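Local coordinates for beta-glucoside phosphorylase BglX (Unidentified, PDB 5VQE), which probably cleaves beta-glucosides by phosphorolysis, as a glycoside hydrolase family 3 enzyme with a glucose-binding pocket, at residues Asn157-Val162 with Pro196-Asp201; Arg203-Met208 with Ser240-Gln245. All coordinates share one frame; numbering follows the deposited sequence.

Interaction 1: Asn157-Val162 with Pro196-Asp201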
ATOM      1  N   ASN A 157       1.655 -14.641   3.412  1.00 16.48           N
ATOM      2  CA  ASN A 157       0.886 -13.481   3.841  1.00 18.08           C
ATOM      3  C   ASN A 157       0.302 -12.789   2.615  1.00 21.15           C
ATOM      4  O   ASN A 157       1.064 -12.395   1.719  1.00 18.76           O
ATOM      5  CB  ASN A 157       1.766 -12.519   4.629  1.00 15.24           C
ATOM      6  CG  ASN A 157       0.971 -11.421   5.292  1.00 18.28           C
ATOM      7  OD1 ASN A 157       0.057 -10.853   4.698  1.00 17.70           O
ATOM      8  ND2 ASN A 157       1.311 -11.116   6.537  1.00 16.61           N
ATOM      9  N   PRO A 158      -1.019 -12.622   2.524  1.00 18.98           N
ATOM     10  CA  PRO A 158      -1.625 -12.057   1.314  1.00 23.25           C
ATOM     11  C   PRO A 158      -1.662 -10.541   1.252  1.00 22.79           C
ATOM     12  O   PRO A 158      -1.979 -10.000   0.185  1.00 25.39           O
ATOM     13  CB  PRO A 158      -3.058 -12.607   1.380  1.00 24.95           C
ATOM     14  CG  PRO A 158      -3.347 -12.613   2.833  1.00 23.85           C
ATOM     15  CD  PRO A 158      -2.049 -13.020   3.503  1.00 23.08           C
ATOM     16  N   ILE A 159      -1.378  -9.845   2.351  1.00 19.00           N
ATOM     17  CA  ILE A 159      -1.571  -8.403   2.431  1.00 18.89           C
ATOM     18  C   ILE A 159      -0.254  -7.651   2.500  1.00 18.30           C
ATOM     19  O   ILE A 159      -0.258  -6.410   2.528  1.00 14.92           O
ATOM     20  CB  ILE A 159      -2.486  -8.037   3.621  1.00 20.73           C
ATOM     21  CG1 ILE A 159      -3.106  -6.649   3.448  1.00 31.07           C
ATOM     22  CG2 ILE A 159      -1.746  -8.126   4.953  1.00 22.15           C
ATOM     23  CD1 ILE A 159      -4.116  -6.561   2.321  1.00 33.25           C
ATOM     24  N   THR A 160       0.877  -8.361   2.493  1.00 15.53           N
ATOM     25  CA  THR A 160       2.188  -7.743   2.347  1.00 15.63           C
ATOM     26  C   THR A 160       2.647  -7.910   0.900  1.00 12.21           C
ATOM     27  O   THR A 160       2.208  -7.159   0.025  1.00 15.70           O
ATOM     28  CB  THR A 160       3.170  -8.358   3.344  1.00 17.41           C
ATOM     29  OG1 THR A 160       3.064  -9.789   3.315  1.00 17.26           O
ATOM     30  CG2 THR A 160       2.851  -7.861   4.759  1.00 16.21           C
ATOM     31  N   ASN A 161       3.489  -8.901   0.625  1.00 13.04           N
ATOM     32  CA  ASN A 161       3.751  -9.349  -0.754  1.00 13.43           C
ATOM     33  C   ASN A 161       4.282  -8.162  -1.557  1.00 14.36           C
ATOM     34  O   ASN A 161       5.193  -7.463  -1.080  1.00 14.95           O
ATOM     35  CB  ASN A 161       2.471  -9.980  -1.289  1.00 13.65           C
ATOM     36  CG  ASN A 161       2.720 -10.889  -2.471  1.00 20.46           C
ATOM     37  OD1 ASN A 161       2.502 -10.511  -3.631  1.00 16.68           O
ATOM     38  ND2 ASN A 161       3.183 -12.102  -2.186  1.00 15.53           N
ATOM     39  N   VAL A 162       3.741  -7.874  -2.742  1.00 14.46           N
ATOM     40  CA  VAL A 162       4.307  -6.832  -3.590  1.00 14.84           C
ATOM     41  C   VAL A 162       4.108  -5.431  -3.039  1.00 12.93           C
ATOM     42  O   VAL A 162       4.668  -4.488  -3.596  1.00 13.32           O
ATOM     43  CB  VAL A 162       3.724  -6.882  -5.019  1.00 13.45           C
ATOM     44  CG1 VAL A 162       4.105  -8.182  -5.702  1.00 18.48           C
ATOM     45  CG2 VAL A 162       2.218  -6.685  -5.018  1.00 15.25           C
ATOM     46  N   PRO A 196       2.816  -2.501  14.544  1.00  8.59           N
ATOM     47  CA  PRO A 196       4.213  -2.853  14.808  1.00  9.29           C
ATOM     48  C   PRO A 196       4.891  -3.756  13.783  1.00 13.64           C
ATOM     49  O   PRO A 196       6.014  -4.196  14.040  1.00 13.76           O
ATOM     50  CB  PRO A 196       4.119  -3.570  16.159  1.00 11.95           C
ATOM     51  CG  PRO A 196       2.843  -4.280  16.079  1.00 11.46           C
ATOM     52  CD  PRO A 196       1.913  -3.278  15.406  1.00 12.77           C
ATOM     53  N   GLY A 197       4.232  -4.044  12.664  1.00 12.76           N
ATOM     54  CA  GLY A 197       4.908  -4.683  11.555  1.00 12.60           C
ATOM     55  C   GLY A 197       4.208  -5.894  10.987  1.00 12.06           C
ATOM     56  O   GLY A 197       4.161  -6.952  11.622  1.00 13.00           O
ATOM     57  N   ASP A 198       3.677  -5.770   9.774  1.00 10.19           N
ATOM     58  CA  ASP A 198       3.135  -6.943   9.120  1.00 12.00           C
ATOM     59  C   ASP A 198       4.258  -7.742   8.459  1.00 13.62           C
ATOM     60  O   ASP A 198       5.389  -7.267   8.288  1.00 14.16           O
ATOM     61  CB  ASP A 198       2.074  -6.555   8.093  1.00 13.96           C
ATOM     62  CG  ASP A 198       0.953  -7.578   8.011  1.00 17.58           C
ATOM     63  OD1 ASP A 198       1.204  -8.757   8.354  1.00 12.83           O
ATOM     64  OD2 ASP A 198      -0.180  -7.204   7.637  1.00 16.29           O
ATOM     65  N   GLY A 199       3.936  -8.984   8.099  1.00 11.48           N
ATOM     66  CA  GLY A 199       4.833  -9.835   7.346  1.00 14.15           C
ATOM     67  C   GLY A 199       5.366 -11.044   8.089  1.00 14.71           C
ATOM     68  O   GLY A 199       6.019 -11.884   7.459  1.00 14.39           O
ATOM     69  N   VAL A 200       5.136 -11.158   9.397  1.00 14.29           N
ATOM     70  CA  VAL A 200       5.535 -12.350  10.150  1.00 16.71           C
ATOM     71  C   VAL A 200       4.443 -13.409  10.103  1.00 16.47           C
ATOM     72  O   VAL A 200       4.691 -14.564   9.752  1.00 18.43           O
ATOM     73  CB  VAL A 200       5.880 -11.958  11.606  1.00 15.05           C
ATOM     74  CG1 VAL A 200       6.247 -13.175  12.428  1.00 16.33           C
ATOM     75  CG2 VAL A 200       7.028 -10.952  11.629  1.00 16.64           C
ATOM     76  N   ASP A 201       3.226 -13.012  10.456  1.00 14.26           N
ATOM     77  CA  ASP A 201       2.040 -13.838  10.327  1.00 17.25           C
ATOM     78  C   ASP A 201       1.755 -14.110   8.847  1.00 17.98           C
ATOM     79  O   ASP A 201       2.353 -13.505   7.951  1.00 19.08           O
ATOM     80  CB  ASP A 201       0.857 -13.127  10.989  1.00 16.61           C
ATOM     81  CG  ASP A 201      -0.200 -14.081  11.519  1.00 23.33           C
ATOM     82  OD1 ASP A 201      -0.261 -15.248  11.060  1.00 19.88           O
ATOM     83  OD2 ASP A 201      -0.987 -13.641  12.396  1.00 19.50           O
TER
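Thr160 and Gly199 mark the closest backbone approach of two irregular loops, their CA atoms 6.0 Å apart. No backbone-to-backbone bond joins the segments, and Gly199 turns at a positive phi. Asn157 carries the polar link. With CG anti to the backbone N (chi1 -170°), its amide reaches across and ND2 donates twice: to Asp201 O at 3.0 Å, from above the carbonyl plane, and to Asp198 OD1, also at 3.0 Å, from above the carboxylate plane. Amide and carboxylate planes stand 70° apart. The other end of the amide looks back into its own loop, where Asn157 OD1 accepts from Ile159 N at 2.9 Å in a nearly straight bond (163°), an Asx turn. Asp198 OD1 takes a second donor, Gly199 N at 2.8 Å, from the same face as the amide. Carbon fills in around this polar centre: Thr160 CG2 packs on Asp198 CB at 3.7 Å, while Ile159 CG2 presses against Asp198 OD2 at 3.2 Å. Asp152 bonds the hydroxyl of Thr160, and Asp150 receives the backbone N of Asp198. Held at both ends, the buried Asn157 amide has its rotation fixed and both N-H groups used, so a neutral side chain ties together two barrel-domain loops near the sugar pocket, the Ile159 side chain lying about 6 Å from the bound 2-deoxy-2-fluoroglucose, and its donation probably helps to stabilise the Asp198 carboxylate.

Interaction 2: Arg203-Met208 with Ser240-Gln245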
ATOM      1  N   ARG A 203      -1.638 -14.088   7.961  1.00 22.24           N
ATOM      2  CA  ARG A 203      -3.049 -13.753   7.967  1.00 24.15           C
ATOM      3  C   ARG A 203      -3.239 -12.243   7.860  1.00 24.41           C
ATOM      4  O   ARG A 203      -2.322 -11.455   8.115  1.00 23.02           O
ATOM      5  CB  ARG A 203      -3.712 -14.339   9.224  1.00 23.02           C
ATOM      6  CG  ARG A 203      -3.634 -15.874   9.236  1.00 24.37           C
ATOM      7  CD  ARG A 203      -3.971 -16.487  10.589  1.00 20.92           C
ATOM      8  NE  ARG A 203      -3.087 -16.012  11.648  1.00 23.79           N
ATOM      9  CZ  ARG A 203      -3.299 -16.209  12.948  1.00 27.02           C
ATOM     10  NH1 ARG A 203      -4.375 -16.875  13.357  1.00 29.88           N
ATOM     11  NH2 ARG A 203      -2.453 -15.723  13.843  1.00 18.70           N
ATOM     12  N   ASP A 204      -4.453 -11.858   7.461  1.00 23.29           N
ATOM     13  CA  ASP A 204      -4.787 -10.492   7.066  1.00 23.46           C
ATOM     14  C   ASP A 204      -5.510  -9.786   8.207  1.00 23.21           C
ATOM     15  O   ASP A 204      -6.571 -10.245   8.648  1.00 22.68           O
ATOM     16  CB  ASP A 204      -5.663 -10.512   5.808  1.00 26.70           C
ATOM     17  CG  ASP A 204      -6.065  -9.121   5.334  1.00 29.93           C
ATOM     18  OD1 ASP A 204      -5.697  -8.119   5.980  1.00 26.14           O
ATOM     19  OD2 ASP A 204      -6.770  -9.028   4.302  1.00 38.05           O
ATOM     20  N   GLN A 205      -4.957  -8.651   8.656  1.00 19.72           N
ATOM     21  CA  GLN A 205      -5.568  -7.875   9.734  1.00 20.01           C
ATOM     22  C   GLN A 205      -6.916  -7.283   9.343  1.00 23.10           C
ATOM     23  O   GLN A 205      -7.655  -6.816  10.229  1.00 18.78           O
ATOM     24  CB  GLN A 205      -4.631  -6.754  10.196  1.00 20.83           C
ATOM     25  CG  GLN A 205      -3.976  -5.963   9.067  1.00 24.35           C
ATOM     26  CD  GLN A 205      -3.691  -4.522   9.435  1.00 23.49           C
ATOM     27  OE1 GLN A 205      -4.168  -4.007  10.458  1.00 17.25           O
ATOM     28  NE2 GLN A 205      -2.899  -3.856   8.597  1.00 24.31           N
ATOM     29  N   HIS A 206      -7.243  -7.278   8.047  1.00 20.26           N
ATOM     30  CA  HIS A 206      -8.594  -6.945   7.612  1.00 27.87           C
ATOM     31  C   HIS A 206      -9.616  -7.933   8.164  1.00 23.99           C
ATOM     32  O   HIS A 206     -10.786  -7.575   8.342  1.00 25.01           O
ATOM     33  CB  HIS A 206      -8.676  -6.925   6.081  1.00 28.73           C
ATOM     34  CG  HIS A 206      -7.882  -5.830   5.436  1.00 37.45           C
ATOM     35  ND1 HIS A 206      -6.513  -5.887   5.286  1.00 33.76           N
ATOM     36  CD2 HIS A 206      -8.271  -4.661   4.875  1.00 40.84           C
ATOM     37  CE1 HIS A 206      -6.091  -4.787   4.685  1.00 33.11           C
ATOM     38  NE2 HIS A 206      -7.138  -4.023   4.433  1.00 36.62           N
ATOM     39  N   LEU A 207      -9.194  -9.168   8.448  1.00 22.54           N
ATOM     40  CA  LEU A 207     -10.096 -10.259   8.807  1.00 26.46           C
ATOM     41  C   LEU A 207      -9.924 -10.750  10.238  1.00 27.55           C
ATOM     42  O   LEU A 207     -10.693 -11.615  10.677  1.00 24.33           O
ATOM     43  CB  LEU A 207      -9.895 -11.439   7.850  1.00 27.71           C
ATOM     44  CG  LEU A 207     -10.254 -11.158   6.388  1.00 34.66           C
ATOM     45  CD1 LEU A 207      -9.858 -12.325   5.512  1.00 37.34           C
ATOM     46  CD2 LEU A 207     -11.746 -10.863   6.234  1.00 36.85           C
ATOM     47  N   MET A 208      -8.946 -10.229  10.974  1.00 23.31           N
ATOM     48  CA  MET A 208      -8.645 -10.681  12.328  1.00 23.79           C
ATOM     49  C   MET A 208      -7.519  -9.794  12.847  1.00 21.27           C
ATOM     50  O   MET A 208      -6.977  -8.971  12.105  1.00 20.31           O
ATOM     51  CB  MET A 208      -8.242 -12.151  12.331  1.00 26.02           C
ATOM     52  CG  MET A 208      -7.166 -12.464  11.296  1.00 30.68           C
ATOM     53  SD  MET A 208      -6.395 -14.062  11.565  1.00 32.26           S
ATOM     54  CE  MET A 208      -5.476 -13.672  13.054  1.00 35.58           C
ATOM     55  N   SER A 240      -0.610   3.077  13.116  1.00  8.91           N
ATOM     56  CA  SER A 240      -0.655   1.962  14.054  1.00 11.20           C
ATOM     57  C   SER A 240      -1.792   1.026  13.666  1.00  9.33           C
ATOM     58  O   SER A 240      -2.964   1.421  13.671  1.00 10.48           O
ATOM     59  CB  SER A 240      -0.831   2.483  15.482  1.00 11.21           C
ATOM     60  OG  SER A 240      -0.726   1.422  16.429  1.00 11.92           O
ATOM     61  N   ALA A 241      -1.452  -0.207  13.325  1.00  9.47           N
ATOM     62  CA  ALA A 241      -2.389  -1.116  12.690  1.00 11.53           C
ATOM     63  C   ALA A 241      -2.870  -2.160  13.685  1.00 12.42           C
ATOM     64  O   ALA A 241      -2.508  -2.154  14.861  1.00 12.41           O
ATOM     65  CB  ALA A 241      -1.748  -1.760  11.461  1.00 13.63           C
ATOM     66  N   HIS A 242      -3.703  -3.071  13.193  1.00  9.07           N
ATOM     67  CA  HIS A 242      -4.428  -3.995  14.059  1.00  9.89           C
ATOM     68  C   HIS A 242      -3.670  -5.306  14.204  1.00 12.26           C
ATOM     69  O   HIS A 242      -4.196  -6.403  14.026  1.00 16.73           O
ATOM     70  CB  HIS A 242      -5.829  -4.202  13.506  1.00 11.97           C
ATOM     71  CG  HIS A 242      -6.468  -2.931  13.047  1.00 10.25           C
ATOM     72  ND1 HIS A 242      -6.505  -1.796  13.826  1.00 11.21           N
ATOM     73  CD2 HIS A 242      -7.071  -2.607  11.876  1.00 13.28           C
ATOM     74  CE1 HIS A 242      -7.110  -0.827  13.159  1.00 13.20           C
ATOM     75  NE2 HIS A 242      -7.460  -1.293  11.972  1.00 13.38           N
ATOM     76  N   ILE A 243      -2.388  -5.155  14.524  1.00 10.01           N
ATOM     77  CA  ILE A 243      -1.429  -6.245  14.617  1.00 12.03           C
ATOM     78  C   ILE A 243      -0.893  -6.264  16.041  1.00 11.98           C
ATOM     79  O   ILE A 243      -0.512  -5.219  16.576  1.00 10.85           O
ATOM     80  CB  ILE A 243      -0.277  -6.068  13.608  1.00 13.53           C
ATOM     81  CG1 ILE A 243      -0.808  -6.001  12.168  1.00 14.47           C
ATOM     82  CG2 ILE A 243       0.739  -7.174  13.761  1.00 13.44           C
ATOM     83  CD1 ILE A 243       0.204  -5.505  11.157  1.00 15.71           C
ATOM     84  N   ARG A 244      -0.852  -7.444  16.645  1.00 11.30           N
ATOM     85  CA  ARG A 244      -0.275  -7.601  17.975  1.00 13.90           C
ATOM     86  C   ARG A 244       1.203  -7.965  17.887  1.00 14.07           C
ATOM     87  O   ARG A 244       1.653  -8.582  16.915  1.00 15.90           O
ATOM     88  CB  ARG A 244      -1.018  -8.682  18.763  1.00 14.62           C
ATOM     89  CG  ARG A 244      -2.351  -8.216  19.305  1.00 18.24           C
ATOM     90  CD  ARG A 244      -3.180  -9.365  19.837  1.00 23.08           C
ATOM     91  NE  ARG A 244      -3.778 -10.140  18.763  1.00 26.17           N
ATOM     92  CZ  ARG A 244      -4.491 -11.247  18.949  1.00 33.69           C
ATOM     93  NH1 ARG A 244      -4.695 -11.714  20.177  1.00 38.46           N
ATOM     94  NH2 ARG A 244      -5.003 -11.889  17.908  1.00 29.93           N
ATOM     95  N   GLN A 245       1.958  -7.565  18.915  1.00 13.16           N
ATOM     96  CA  GLN A 245       3.333  -8.027  19.128  1.00 14.10           C
ATOM     97  C   GLN A 245       3.403  -8.428  20.595  1.00 12.85           C
ATOM     98  O   GLN A 245       3.846  -7.650  21.453  1.00 13.35           O
ATOM     99  CB  GLN A 245       4.371  -6.961  18.778  1.00 13.45           C
ATOM    100  CG  GLN A 245       5.609  -7.502  18.072  1.00 13.94           C
ATOM    101  CD  GLN A 245       6.259  -8.684  18.797  1.00 16.62           C
ATOM    102  OE1 GLN A 245       6.051  -8.880  19.996  1.00 17.13           O
ATOM    103  NE2 GLN A 245       7.067  -9.462  18.067  1.00 14.24           N
TER
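Gln205 OE1 receives the backbone N of His242 at 2.9 Å, the hydrogen bond that joins these segments. It is fairly straight at the hydrogen (156°), and the donor is tilted from the carbonyl plane. The glutamine gets there with CG between its own backbone N and carbonyl carbon (chi1 45°) and the chain extended beyond, so the amide reaches the turn at His242. That turn is an inverse gamma turn centred on His242, closed by a weak bond from Ile243 N to Ala241 O at 3.0 Å; it presents the N-H of His242 to the glutamine.

The Gln205 amide is also packed by carbon. Ala241 CB lies 3.5 Å from Gln205 OE1 and 3.7 Å from Gln205 NE2, touching both ends of the group, while Ile243 CG1 comes to 4.2 Å from Gln205 CD. The His242 ring meets the same oxygen obliquely, CD2 being 3.5 Å from Gln205 OE1. Because Gln205 belongs to the pocket of the bound 2-deoxy-2-fluoroglucose, this bond, with the carbon contacts around it, probably helps to orient an amide that touches the sugar.

Within the first segment, Asp204 OD1 accepts from His206 N at 2.7 Å, an Asx turn with Gln205 at its middle.

The His242 ring bonds through ND1 to Ser265 and through NE2 to the carbonyl of Ala289, another pocket residue. Gln205 rests on His194 of strand 191-195 and on Ser210 of strand 210-211. Farther along, beyond Arg244, strand 237-244 gives way to helix 246-252, with Gln245 at its N-cap.

How the interactions relate
Both contacts are buried in the glycoside hydrolase family 3 N-terminal domain, their centres about 9 Å apart, and both draw on the loop between strands 191-195 and 210-211: its earlier part serves interaction 1, its later part interaction 2. Interaction 1 joins loop to loop, with an asparagine donating to a carboxylate and a carbonyl. In interaction 2, which buries an equal area, a loop glutamine instead accepts from the turn that interrupts strand 237-244, and touches the sugar itself. Apolar packing couples the two: Ile159 CD1 lies 3.6 Å from His206 CE1, and Ile243 CD1 lies 3.7 Å from Asp198 CB.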